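Metallo-beta-lactamase (Simiduia agarivorans, PDB 6MFI) probably hydrolyses beta-lactam antibiotics with a two-zinc active site, as a class B3 metallo-beta-lactamase. Local coordinates at residues G63-L68 against L208-S213; I67-D72 against W195-C200; A73-I78 against L96-S101; K104-S109 against G117-L122. One frame throughout, in Å; residues are numbered along the deposited sequence. Where two conformers were deposited one is given.

Contact 1: residues G63-L68 against L208-S213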
loop_
_atom_site.group_PDB
_atom_site.type_symbol
_atom_site.label_atom_id
_atom_site.label_comp_id
_atom_site.label_asym_id
_atom_site.label_seq_id
_atom_site.Cartn_x
_atom_site.Cartn_y
_atom_site.Cartn_z
ATOM N N GLY A 63 -6.163 -9.511 5.268
ATOM C CA GLY A 63 -4.983 -9.081 5.991
ATOM C C GLY A 63 -4.071 -8.161 5.205
ATOM O O GLY A 63 -3.274 -7.424 5.793
ATOM N N ILE A 64 -4.176 -8.188 3.877
ATOM C CA ILE A 64 -3.327 -7.388 3.001
ATOM C C ILE A 64 -4.215 -6.590 2.057
ATOM O O ILE A 64 -5.141 -7.142 1.451
ATOM C CB ILE A 64 -2.339 -8.262 2.206
ATOM C CG1 ILE A 64 -1.371 -8.970 3.157
ATOM C CG2 ILE A 64 -1.577 -7.421 1.192
ATOM C CD1 ILE A 64 -0.516 -8.027 3.977
ATOM N N ALA A 65 -3.928 -5.299 1.926
ATOM C CA ALA A 65 -4.738 -4.405 1.114
ATOM C C ALA A 65 -4.238 -4.352 -0.324
ATOM O O ALA A 65 -3.038 -4.455 -0.595
ATOM C CB ALA A 65 -4.742 -2.995 1.706
ATOM N N ALA A 66 -5.185 -4.194 -1.246
ATOM C CA ALA A 66 -4.902 -3.925 -2.648
ATOM C C ALA A 66 -5.940 -2.929 -3.138
ATOM O O ALA A 66 -7.142 -3.155 -2.970
ATOM C CB ALA A 66 -4.937 -5.204 -3.491
ATOM N N ILE A 67 -5.481 -1.828 -3.726
ATOM C CA ILE A 67 -6.342 -0.704 -4.072
ATOM C C ILE A 67 -6.497 -0.653 -5.585
ATOM O O ILE A 67 -5.504 -0.532 -6.316
ATOM C CB ILE A 67 -5.784 0.620 -3.529
ATOM C CG1 ILE A 67 -5.498 0.499 -2.030
ATOM C CG2 ILE A 67 -6.752 1.759 -3.802
ATOM C CD1 ILE A 67 -6.699 0.072 -1.212
ATOM N N LEU A 68 -7.740 -0.736 -6.051
ATOM C CA LEU A 68 -8.072 -0.646 -7.467
ATOM C C LEU A 68 -8.726 0.700 -7.747
ATOM O O LEU A 68 -9.714 1.062 -7.098
ATOM C CB LEU A 68 -9.004 -1.786 -7.885
ATOM C CG LEU A 68 -9.417 -1.832 -9.359
ATOM C CD1 LEU A 68 -8.263 -2.298 -10.242
ATOM C CD2 LEU A 68 -10.635 -2.723 -9.545
ATOM N N LEU A 208 -7.788 10.797 -1.234
ATOM C CA LEU A 208 -7.399 9.551 -0.591
ATOM C C LEU A 208 -5.882 9.423 -0.592
ATOM O O LEU A 208 -5.215 9.818 -1.552
ATOM C CB LEU A 208 -8.023 8.345 -1.301
ATOM C CG LEU A 208 -9.504 8.036 -1.056
ATOM C CD1 LEU A 208 -10.414 9.039 -1.754
ATOM C CD2 LEU A 208 -9.831 6.618 -1.501
ATOM N N VAL A 209 -5.340 8.868 0.490
ATOM C CA VAL A 209 -3.904 8.659 0.628
ATOM C C VAL A 209 -3.669 7.214 1.042
ATOM O O VAL A 209 -4.223 6.754 2.048
ATOM C CB VAL A 209 -3.270 9.622 1.646
ATOM C CG1 VAL A 209 -1.843 9.200 1.955
ATOM C CG2 VAL A 209 -3.306 11.050 1.120
ATOM N N TYR A 210 -2.854 6.502 0.265
ATOM C CA TYR A 210 -2.472 5.124 0.568
ATOM C C TYR A 210 -1.107 5.165 1.249
ATOM O O TYR A 210 -0.061 4.954 0.633
ATOM C CB TYR A 210 -2.461 4.284 -0.705
ATOM C CG TYR A 210 -2.320 2.795 -0.481
ATOM C CD1 TYR A 210 -3.177 2.113 0.373
ATOM C CD2 TYR A 210 -1.339 2.067 -1.141
ATOM C CE1 TYR A 210 -3.051 0.749 0.571
ATOM C CE2 TYR A 210 -1.206 0.707 -0.950
ATOM C CZ TYR A 210 -2.064 0.051 -0.095
ATOM O OH TYR A 210 -1.930 -1.304 0.092
ATOM N N ALA A 211 -1.127 5.454 2.548
ATOM C CA ALA A 211 0.100 5.624 3.313
ATOM C C ALA A 211 0.749 4.277 3.605
ATOM O O ALA A 211 0.075 3.315 3.982
ATOM C CB ALA A 211 -0.183 6.362 4.622
ATOM N N ASP A 212 2.069 4.222 3.438
ATOM C CA ASP A 212 2.817 2.994 3.653
ATOM C C ASP A 212 2.758 2.580 5.125
ATOM O O ASP A 212 2.366 3.351 6.004
ATOM C CB ASP A 212 4.267 3.173 3.200
ATOM C CG ASP A 212 5.050 1.873 3.213
ATOM O OD1 ASP A 212 4.758 0.995 2.375
ATOM O OD2 ASP A 212 5.953 1.729 4.065
ATOM N N SER A 213 3.153 1.329 5.382
ATOM C CA SER A 213 3.150 0.802 6.743
ATOM C C SER A 213 3.971 1.681 7.678
ATOM O O SER A 213 3.534 1.997 8.791
ATOM C CB SER A 213 3.670 -0.635 6.748
ATOM O OG SER A 213 2.896 -1.454 5.889
#

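Contact 2: residues I67-D72 against W195-C200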
loop_
_atom_site.group_PDB
_atom_site.type_symbol
_atom_site.label_atom_id
_atom_site.label_comp_id
_atom_site.label_asym_id
_atom_site.label_seq_id
_atom_site.Cartn_x
_atom_site.Cartn_y
_atom_site.Cartn_z
ATOM N N ILE A 67 -5.481 -1.828 -3.726
ATOM C CA ILE A 67 -6.342 -0.704 -4.072
ATOM C C ILE A 67 -6.497 -0.653 -5.585
ATOM O O ILE A 67 -5.504 -0.532 -6.316
ATOM C CB ILE A 67 -5.784 0.620 -3.529
ATOM C CG1 ILE A 67 -5.498 0.499 -2.030
ATOM C CG2 ILE A 67 -6.752 1.759 -3.802
ATOM C CD1 ILE A 67 -6.699 0.072 -1.212
ATOM N N LEU A 68 -7.740 -0.736 -6.051
ATOM C CA LEU A 68 -8.072 -0.646 -7.467
ATOM C C LEU A 68 -8.726 0.700 -7.747
ATOM O O LEU A 68 -9.714 1.062 -7.098
ATOM C CB LEU A 68 -9.004 -1.786 -7.885
ATOM C CG LEU A 68 -9.417 -1.832 -9.359
ATOM C CD1 LEU A 68 -8.263 -2.298 -10.242
ATOM C CD2 LEU A 68 -10.635 -2.723 -9.545
ATOM N N ILE A 69 -8.175 1.434 -8.709
ATOM C CA ILE A 69 -8.686 2.740 -9.107
ATOM C C ILE A 69 -9.015 2.677 -10.591
ATOM O O ILE A 69 -8.116 2.500 -11.422
ATOM C CB ILE A 69 -7.679 3.862 -8.809
ATOM C CG1 ILE A 69 -7.334 3.876 -7.319
ATOM C CG2 ILE A 69 -8.239 5.208 -9.241
ATOM C CD1 ILE A 69 -5.933 4.346 -7.024
ATOM N N THR A 70 -10.295 2.824 -10.921
ATOM C CA THR A 70 -10.786 2.629 -12.277
ATOM C C THR A 70 -10.924 3.960 -13.004
ATOM O O THR A 70 -11.301 4.971 -12.405
ATOM C CB THR A 70 -12.135 1.908 -12.265
ATOM O OG1 THR A 70 -13.115 2.737 -11.625
ATOM C CG2 THR A 70 -12.024 0.593 -11.511
ATOM N N GLY A 71 -10.626 3.949 -14.306
ATOM C CA GLY A 71 -10.744 5.128 -15.137
ATOM C C GLY A 71 -11.285 4.772 -16.508
ATOM O O GLY A 71 -11.561 3.608 -16.802
ATOM N N ASP A 72 -11.429 5.801 -17.346
ATOM C CA ASP A 72 -11.975 5.613 -18.683
ATOM C C ASP A 72 -10.971 5.023 -19.666
ATOM O O ASP A 72 -11.376 4.584 -20.748
ATOM C CB ASP A 72 -12.502 6.940 -19.239
ATOM C CG ASP A 72 -11.570 8.103 -18.966
ATOM O OD1 ASP A 72 -11.965 9.014 -18.209
ATOM O OD2 ASP A 72 -10.444 8.108 -19.507
ATOM N N TRP A 195 0.960 6.883 -1.761
ATOM C CA TRP A 195 0.248 7.358 -2.935
ATOM C C TRP A 195 -0.955 8.198 -2.528
ATOM O O TRP A 195 -1.610 7.930 -1.518
ATOM C CB TRP A 195 -0.201 6.185 -3.809
ATOM C CG TRP A 195 0.942 5.491 -4.478
ATOM C CD1 TRP A 195 1.593 4.374 -4.039
ATOM C CD2 TRP A 195 1.572 5.865 -5.709
ATOM N NE1 TRP A 195 2.591 4.031 -4.920
ATOM C CE2 TRP A 195 2.598 4.931 -5.954
ATOM C CE3 TRP A 195 1.369 6.900 -6.628
ATOM C CZ2 TRP A 195 3.418 4.999 -7.079
ATOM C CZ3 TRP A 195 2.182 6.966 -7.744
ATOM C CH2 TRP A 195 3.195 6.021 -7.959
ATOM N N GLN A 196 -1.242 9.219 -3.333
ATOM C CA GLN A 196 -2.341 10.135 -3.064
ATOM C C GLN A 196 -3.039 10.477 -4.370
ATOM O O GLN A 196 -2.389 10.878 -5.339
ATOM C CB GLN A 196 -1.838 11.409 -2.372
ATOM C CG GLN A 196 -2.692 12.641 -2.616
ATOM C CD GLN A 196 -1.914 13.928 -2.427
ATOM O OE1 GLN A 196 -1.036 14.261 -3.224
ATOM N NE2 GLN A 196 -2.229 14.658 -1.363
ATOM N N TRP A 197 -4.360 10.310 -4.392
ATOM C CA TRP A 197 -5.168 10.616 -5.562
ATOM C C TRP A 197 -6.500 11.194 -5.107
ATOM O O TRP A 197 -6.835 11.186 -3.919
ATOM C CB TRP A 197 -5.390 9.375 -6.436
ATOM C CG TRP A 197 -6.179 8.297 -5.757
ATOM C CD1 TRP A 197 -7.514 8.050 -5.890
ATOM C CD2 TRP A 197 -5.680 7.318 -4.836
ATOM N NE1 TRP A 197 -7.878 6.980 -5.109
ATOM C CE2 TRP A 197 -6.771 6.512 -4.452
ATOM C CE3 TRP A 197 -4.418 7.045 -4.300
ATOM C CZ2 TRP A 197 -6.637 5.453 -3.557
ATOM C CZ3 TRP A 197 -4.287 5.992 -3.412
ATOM C CH2 TRP A 197 -5.390 5.210 -3.050
ATOM N N ARG A 198 -7.265 11.701 -6.068
ATOM C CA ARG A 198 -8.584 12.256 -5.814
ATOM C C ARG A 198 -9.652 11.333 -6.386
ATOM O O ARG A 198 -9.493 10.790 -7.483
ATOM C CB ARG A 198 -8.724 13.654 -6.422
ATOM C CG ARG A 198 -7.890 14.722 -5.737
ATOM C CD ARG A 198 -8.469 16.116 -5.949
ATOM N NE ARG A 198 -8.684 16.428 -7.361
ATOM C CZ ARG A 198 -9.863 16.364 -7.974
ATOM N NH1 ARG A 198 -10.944 15.997 -7.301
ATOM N NH2 ARG A 198 -9.959 16.666 -9.262
ATOM N N ALA A 199 -10.738 11.164 -5.637
ATOM C CA ALA A 199 -11.856 10.321 -6.044
ATOM C C ALA A 199 -13.125 11.160 -6.051
ATOM O O ALA A 199 -13.470 11.778 -5.038
ATOM C CB ALA A 199 -12.007 9.118 -5.111
ATOM N N CYS A 200 -13.812 11.180 -7.188
ATOM C CA CYS A 200 -15.052 11.936 -7.322
ATOM C C CYS A 200 -16.200 11.029 -7.752
ATOM O O CYS A 200 -16.708 10.236 -6.960
ATOM C CB CYS A 200 -14.879 13.079 -8.324
ATOM S SG CYS A 200 -13.428 14.117 -8.035
#

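Contact 3: residues A73-I78 against L96-S101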
loop_
_atom_site.group_PDB
_atom_site.type_symbol
_atom_site.label_atom_id
_atom_site.label_comp_id
_atom_site.label_asym_id
_atom_site.label_seq_id
_atom_site.Cartn_x
_atom_site.Cartn_y
_atom_site.Cartn_z
ATOM N N ALA A 73 -9.686 5.001 -19.325
ATOM C CA ALA A 73 -8.645 4.468 -20.197
ATOM C C ALA A 73 -7.803 3.440 -19.459
ATOM O O ALA A 73 -6.578 3.388 -19.604
ATOM C CB ALA A 73 -7.768 5.588 -20.751
ATOM N N GLY A 74 -8.446 2.603 -18.659
ATOM C CA GLY A 74 -7.763 1.588 -17.886
ATOM C C GLY A 74 -7.750 1.915 -16.402
ATOM O O GLY A 74 -8.126 3.001 -15.962
ATOM N N HIS A 75 -7.300 0.932 -15.627
ATOM C CA HIS A 75 -7.280 1.029 -14.178
ATOM C C HIS A 75 -5.848 0.993 -13.660
ATOM O O HIS A 75 -4.928 0.522 -14.333
ATOM C CB HIS A 75 -8.088 -0.104 -13.529
ATOM C CG HIS A 75 -9.385 -0.394 -14.215
ATOM N ND1 HIS A 75 -10.148 0.587 -14.813
ATOM C CD2 HIS A 75 -10.056 -1.556 -14.400
ATOM C CE1 HIS A 75 -11.233 0.042 -15.335
ATOM N NE2 HIS A 75 -11.200 -1.257 -15.099
ATOM N N VAL A 76 -5.678 1.503 -12.443
ATOM C CA VAL A 76 -4.421 1.427 -11.709
ATOM C C VAL A 76 -4.642 0.539 -10.493
ATOM O O VAL A 76 -5.659 0.661 -9.801
ATOM C CB VAL A 76 -3.918 2.823 -11.289
ATOM C CG1 VAL A 76 -2.606 2.710 -10.531
ATOM C CG2 VAL A 76 -3.759 3.718 -12.508
ATOM N N LEU A 77 -3.694 -0.360 -10.242
ATOM C CA LEU A 77 -3.784 -1.300 -9.130
ATOM C C LEU A 77 -2.532 -1.167 -8.279
ATOM O O LEU A 77 -1.416 -1.332 -8.783
ATOM C CB LEU A 77 -3.946 -2.736 -9.634
ATOM C CG LEU A 77 -3.968 -3.834 -8.569
ATOM C CD1 LEU A 77 -5.176 -3.675 -7.663
ATOM C CD2 LEU A 77 -3.961 -5.206 -9.223
ATOM N N ILE A 78 -2.714 -0.867 -6.996
ATOM C CA ILE A 78 -1.610 -0.722 -6.056
ATOM C C ILE A 78 -1.517 -1.987 -5.217
ATOM O O ILE A 78 -2.526 -2.454 -4.670
ATOM C CB ILE A 78 -1.789 0.518 -5.164
ATOM C CG1 ILE A 78 -2.280 1.707 -5.990
ATOM C CG2 ILE A 78 -0.482 0.858 -4.460
ATOM C CD1 ILE A 78 -2.826 2.843 -5.153
ATOM N N LEU A 96 -16.095 -7.567 -8.889
ATOM C CA LEU A 96 -16.628 -6.236 -9.149
ATOM C C LEU A 96 -17.038 -6.041 -10.601
ATOM O O LEU A 96 -17.714 -5.054 -10.908
ATOM C CB LEU A 96 -15.598 -5.176 -8.758
ATOM C CG LEU A 96 -15.298 -5.024 -7.267
ATOM C CD1 LEU A 96 -13.984 -4.290 -7.064
ATOM C CD2 LEU A 96 -16.434 -4.302 -6.560
ATOM N N GLY A 97 -16.653 -6.949 -11.494
ATOM C CA GLY A 97 -16.992 -6.839 -12.895
ATOM C C GLY A 97 -15.962 -6.149 -13.758
ATOM O O GLY A 97 -16.267 -5.821 -14.912
ATOM N N PHE A 98 -14.758 -5.921 -13.247
ATOM C CA PHE A 98 -13.709 -5.240 -13.989
ATOM C C PHE A 98 -12.783 -6.249 -14.655
ATOM O O PHE A 98 -12.518 -7.328 -14.119
ATOM C CB PHE A 98 -12.905 -4.317 -13.072
ATOM C CG PHE A 98 -13.715 -3.198 -12.482
ATOM C CD1 PHE A 98 -14.240 -2.205 -13.292
ATOM C CD2 PHE A 98 -13.951 -3.138 -11.119
ATOM C CE1 PHE A 98 -14.987 -1.174 -12.752
ATOM C CE2 PHE A 98 -14.697 -2.110 -10.574
ATOM C CZ PHE A 98 -15.215 -1.126 -11.392
ATOM N N SER A 99 -12.295 -5.884 -15.838
ATOM C CA SER A 99 -11.400 -6.746 -16.597
ATOM C C SER A 99 -9.970 -6.592 -16.097
ATOM O O SER A 99 -9.494 -5.471 -15.889
ATOM C CB SER A 99 -11.481 -6.413 -18.086
ATOM O OG SER A 99 -10.422 -7.022 -18.804
ATOM N N LEU A 100 -9.284 -7.721 -15.903
ATOM C CA LEU A 100 -7.895 -7.667 -15.458
ATOM C C LEU A 100 -6.999 -7.047 -16.522
ATOM O O LEU A 100 -6.061 -6.311 -16.200
ATOM C CB LEU A 100 -7.401 -9.066 -15.089
ATOM C CG LEU A 100 -5.989 -9.112 -14.503
ATOM C CD1 LEU A 100 -5.958 -8.470 -13.124
ATOM C CD2 LEU A 100 -5.457 -10.537 -14.447
ATOM N N SER A 101 -7.276 -7.329 -17.798
ATOM C CA SER A 101 -6.500 -6.733 -18.878
ATOM C C SER A 101 -6.683 -5.223 -18.954
ATOM O O SER A 101 -5.846 -4.540 -19.555
ATOM C CB SER A 101 -6.877 -7.372 -20.215
ATOM O OG SER A 101 -8.268 -7.259 -20.458
HETATM O O HOH W 1 -12.574 -3.137 -16.896
#

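Contact 4: residues K104-S109 against G117-L122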
loop_
_atom_site.group_PDB
_atom_site.type_symbol
_atom_site.label_atom_id
_atom_site.label_comp_id
_atom_site.label_asym_id
_atom_site.label_seq_id
_atom_site.Cartn_x
_atom_site.Cartn_y
_atom_site.Cartn_z
ATOM N N LYS A 104 -3.901 -1.257 -16.384
ATOM C CA LYS A 104 -2.783 -0.837 -17.216
ATOM C C LYS A 104 -1.542 -0.452 -16.425
ATOM O O LYS A 104 -0.447 -0.433 -16.999
ATOM C CB LYS A 104 -3.195 0.350 -18.097
ATOM C CG LYS A 104 -4.478 0.133 -18.879
ATOM C CD LYS A 104 -4.376 -1.078 -19.792
ATOM C CE LYS A 104 -5.657 -1.278 -20.585
ATOM N NZ LYS A 104 -5.597 -2.492 -21.446
ATOM N N ILE A 105 -1.675 -0.147 -15.136
ATOM C CA ILE A 105 -0.559 0.330 -14.327
ATOM C C ILE A 105 -0.585 -0.385 -12.983
ATOM O O ILE A 105 -1.638 -0.490 -12.349
ATOM C CB ILE A 105 -0.613 1.860 -14.128
ATOM C CG1 ILE A 105 -0.398 2.578 -15.462
ATOM C CG2 ILE A 105 0.424 2.309 -13.110
ATOM C CD1 ILE A 105 -0.434 4.085 -15.361
ATOM N N LEU A 106 0.575 -0.877 -12.555
ATOM C CA LEU A 106 0.742 -1.502 -11.249
ATOM C C LEU A 106 1.649 -0.634 -10.388
ATOM O O LEU A 106 2.741 -0.250 -10.822
ATOM C CB LEU A 106 1.331 -2.909 -11.382
ATOM C CG LEU A 106 0.451 -3.987 -12.013
ATOM C CD1 LEU A 106 1.262 -5.246 -12.261
ATOM C CD2 LEU A 106 -0.751 -4.290 -11.132
ATOM N N LEU A 107 1.196 -0.326 -9.178
ATOM C CA LEU A 107 1.971 0.431 -8.207
ATOM C C LEU A 107 2.175 -0.411 -6.954
ATOM O O LEU A 107 1.614 -1.500 -6.809
ATOM C CB LEU A 107 1.284 1.757 -7.858
ATOM C CG LEU A 107 0.921 2.664 -9.036
ATOM C CD1 LEU A 107 0.218 3.923 -8.548
ATOM C CD2 LEU A 107 2.158 3.013 -9.848
ATOM N N HIS A 108 2.988 0.108 -6.036
ATOM C CA HIS A 108 3.343 -0.625 -4.831
ATOM C C HIS A 108 3.423 0.326 -3.647
ATOM O O HIS A 108 3.665 1.526 -3.804
ATOM C CB HIS A 108 4.684 -1.356 -4.990
ATOM C CG HIS A 108 5.867 -0.440 -5.061
ATOM N ND1 HIS A 108 6.406 0.171 -3.948
ATOM C CD2 HIS A 108 6.617 -0.031 -6.112
ATOM C CE1 HIS A 108 7.431 0.919 -4.311
ATOM N NE2 HIS A 108 7.582 0.813 -5.618
ATOM N N SER A 109 3.220 -0.231 -2.454
ATOM C CA SER A 109 3.487 0.493 -1.218
ATOM C C SER A 109 4.963 0.358 -0.871
ATOM O O SER A 109 5.737 1.305 -1.046
ATOM C CB SER A 109 2.611 -0.033 -0.081
ATOM O OG SER A 109 2.773 -1.431 0.085
ATOM N N GLY A 117 4.573 -9.707 -3.363
ATOM C CA GLY A 117 5.016 -11.062 -3.647
ATOM C C GLY A 117 4.392 -11.639 -4.905
ATOM O O GLY A 117 5.037 -12.391 -5.640
ATOM N N GLY A 118 3.136 -11.295 -5.169
ATOM C CA GLY A 118 2.452 -11.793 -6.346
ATOM C C GLY A 118 2.355 -10.772 -7.460
ATOM O O GLY A 118 1.468 -10.859 -8.313
ATOM N N MET A 119 3.269 -9.799 -7.462
ATOM C CA MET A 119 3.228 -8.750 -8.475
ATOM C C MET A 119 3.511 -9.307 -9.865
ATOM O O MET A 119 2.897 -8.875 -10.848
ATOM C CB MET A 119 4.226 -7.647 -8.123
ATOM C CG MET A 119 3.951 -6.310 -8.792
ATOM S SD MET A 119 2.278 -5.710 -8.499
ATOM C CE MET A 119 2.543 -4.649 -7.079
ATOM N N ALA A 120 4.429 -10.271 -9.967
ATOM C CA ALA A 120 4.773 -10.830 -11.270
ATOM C C ALA A 120 3.595 -11.576 -11.882
ATOM O O ALA A 120 3.399 -11.543 -13.104
ATOM C CB ALA A 120 5.984 -11.753 -11.145
ATOM N N SER A 121 2.798 -12.254 -11.053
ATOM C CA SER A 121 1.639 -12.976 -11.567
ATOM C C SER A 121 0.575 -12.015 -12.085
ATOM O O SER A 121 -0.032 -12.259 -13.134
ATOM C CB SER A 121 1.063 -13.884 -10.483
ATOM O OG SER A 121 1.999 -14.877 -10.099
ATOM N N LEU A 122 0.336 -10.918 -11.363
ATOM C CA LEU A 122 -0.650 -9.940 -11.814
ATOM C C LEU A 122 -0.161 -9.197 -13.050
ATOM O O LEU A 122 -0.955 -8.865 -13.937
ATOM C CB LEU A 122 -0.968 -8.959 -10.687
ATOM C CG LEU A 122 -1.754 -9.521 -9.502
ATOM C CD1 LEU A 122 -2.149 -8.408 -8.547
ATOM C CD2 LEU A 122 -2.980 -10.279 -9.984
#

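Contact 1: residues G63-L68 against L208-S213
Tyr210 lies between the two beta sheets of the alpha-beta/beta-alpha sandwich of the metallo-beta-lactamase fold and presents one face of its ring to Ile67 of the facing sheet. The side chains run at a slant to each other. Ile67 does the touching with CG1, which stands 3.9 Å from the ring centroid and 22° off the ring normal, a CH-pi contact displaced toward the rim; CG1 of Ile67 is 3.6 Å from CE1 of Tyr210. This branch lies beside the backbone N of Ile67, while CG2 takes the position anti to that nitrogen and does not meet the tyrosine.

Ala65, two residues earlier on the same side of the chain, meets the ring differently. Its CB sits close to the ring plane, at the edge, 4.3 Å from CE1 of Tyr210. The aromatic group is therefore covered over a face by one residue and bordered at its phenol end by the other. CG of Tyr210 is anti to the backbone N (chi1 -170°), which carries the ring across the gap between the sheets to both neighbours.

The hydroxyl is buried and is satisfied by a hydrogen bond with Asp79. Farther along 208-213, OD1 of Asp212 is hydrogen-bonded to ND1 of the zinc ligand His110, a second-shell bond that would help orient that imidazole. At the end of the phenol, OH of Tyr210 lies 3.7 Å from CB of Ala65.

Contact 2: residues I67-D72 against W195-C200
With chi1 at 64°, CG of Trp197 is held between its backbone N and carbonyl carbon, and the indole extends toward Ile69, whose CG1 lies beside its own backbone N (chi1 -58°). The two side chains approach from opposite directions, and the isoleucine ends on the ring face: CD1 of Ile69 is 3.6 Å from the centroid of the six-membered ring of Trp197, 19° off the normal. This is a well-centred CH-pi contact, with CD1 of Ile69 only 3.5 Å from CE2 of Trp197. CG1 of Ile69 follows behind it, 3.8 Å from NE1 of Trp197.

Ile67 adds its other branch here. Its CG2 comes obliquely to the benzo ring, 3.7 Å from CZ2 of Trp197, so two alternate residues of one strand share the same indole. The buried indole N-H is satisfied by Thr56 OG1, a bond that would help fix the rotation of the ring.

The contact joins strand 67-71 of one sheet to strand 193-199 of the other across the hydrophobic interior of the sandwich. Ile78 of strand 74-78 also packs against Trp197, Leu178 and Leu180 of strand 178-184 touch Ile69, and Tyr210 of strand 206-210 lies beside the indole.

Contact 3: residues A73-I78 against L96-S101
His75 brings the NE2 corner of its imidazole against the ring of Phe98, with NE2 of His75 3.7 Å from CD1 of the phenylalanine and 4.0 Å from its CB. The side chains cross at about a right angle, and the rings meet obliquely, their planes turned 77° from each other and their centroids 5.2 Å apart.

A water joins the same two segments by a polar route. It lies 2.9 Å from NE2 of His75 and accepts the backbone N-H of Ser99 at 3.0 Å from that nitrogen, tying the histidine to the loop just past Phe98. At the other side of the imidazole, ND1 has a weak hydrogen bond with the backbone N of Gly71. Within the loop, OG of Ser101 donates to OG of Ser99 over 2.7 Å, linking the two serine side chains across Leu100.

Helix 85-95 leads into this loop through a Schellman motif, in which Gly97 takes a positive phi of 93°. The contact thus sets the connection between helix 85-95 and strand 103-107 against strand 74-78, while Phe98 also packs on Ile93 of the helix, on Leu68 and Thr70 of strand 67-71, and edge-to-face with Tyr57 of strand 56-58.

Contact 4: residues K104-S109 against G117-L122
This is a buried apolar contact between a strand and a helix of the metallo-beta-lactamase fold, in which helix 119-126 covers the outer face of the seven-stranded sheet at strand 103-107. Between the two segments runs the zinc-binding connection with the ligands His110, His112, Asp114 and His115, which includes the short helix 113-116, so the packing brings its two ends together.

Met119 and Leu106 carry most of it. Their side chains slide past each other in opposite directions, and the sulfur makes the contact: SD of Met119 lies 3.9 Å from CD1 of Leu106 and 4.1 Å from its CB. CG of Met119 is anti to the backbone N (chi1 -160°), and bends at the next two torsions swing the terminal methyl away from the leucine tip and along the strand to its end, where CE also comes within 4.4 Å of CB of His108. The isobutyl group of Leu106 reaches the following helical turn, with CD1 of Leu106 4.3 Å from C of Leu122.

Gly118 is the N-cap, and its O accepts the first-turn bond from N of Leu122 over 3.3 Å. Leu130 of strand 129-132 touches both Leu106 and Met119, and Leu122 also packs on Leu77 of strand 74-78 and on Ala86 and Val89 of helix 85-95. His108 uses NE2 to bond the backbone N of Ser133 and ND1 for a weak bond to O of Ser109, which would steady its imidazole near the zinc site. The closest approach between the segments is from CE of Met119 to the backbone O of Leu107, at 3.3 Å.

Contacts 1 and 2 both start from strand 67-71 and bridge the two sheets of the sandwich, reaching the neighbouring strands 206-210 and 193-199; their centres are about 12 Å apart. Contacts 3 and 4 build on the first sheet alone, through adjacent strands 74-78 and 103-107, with centres likewise about 12 Å apart. Along the chain these two follow in series, and both are nested within the loops closed by contacts 1 and 2. The interior between the sheets is thus joined to the outer layer of loop and helix, while contacts 1 and 4 come together near the zinc site, where Asp212 packs against Ser109.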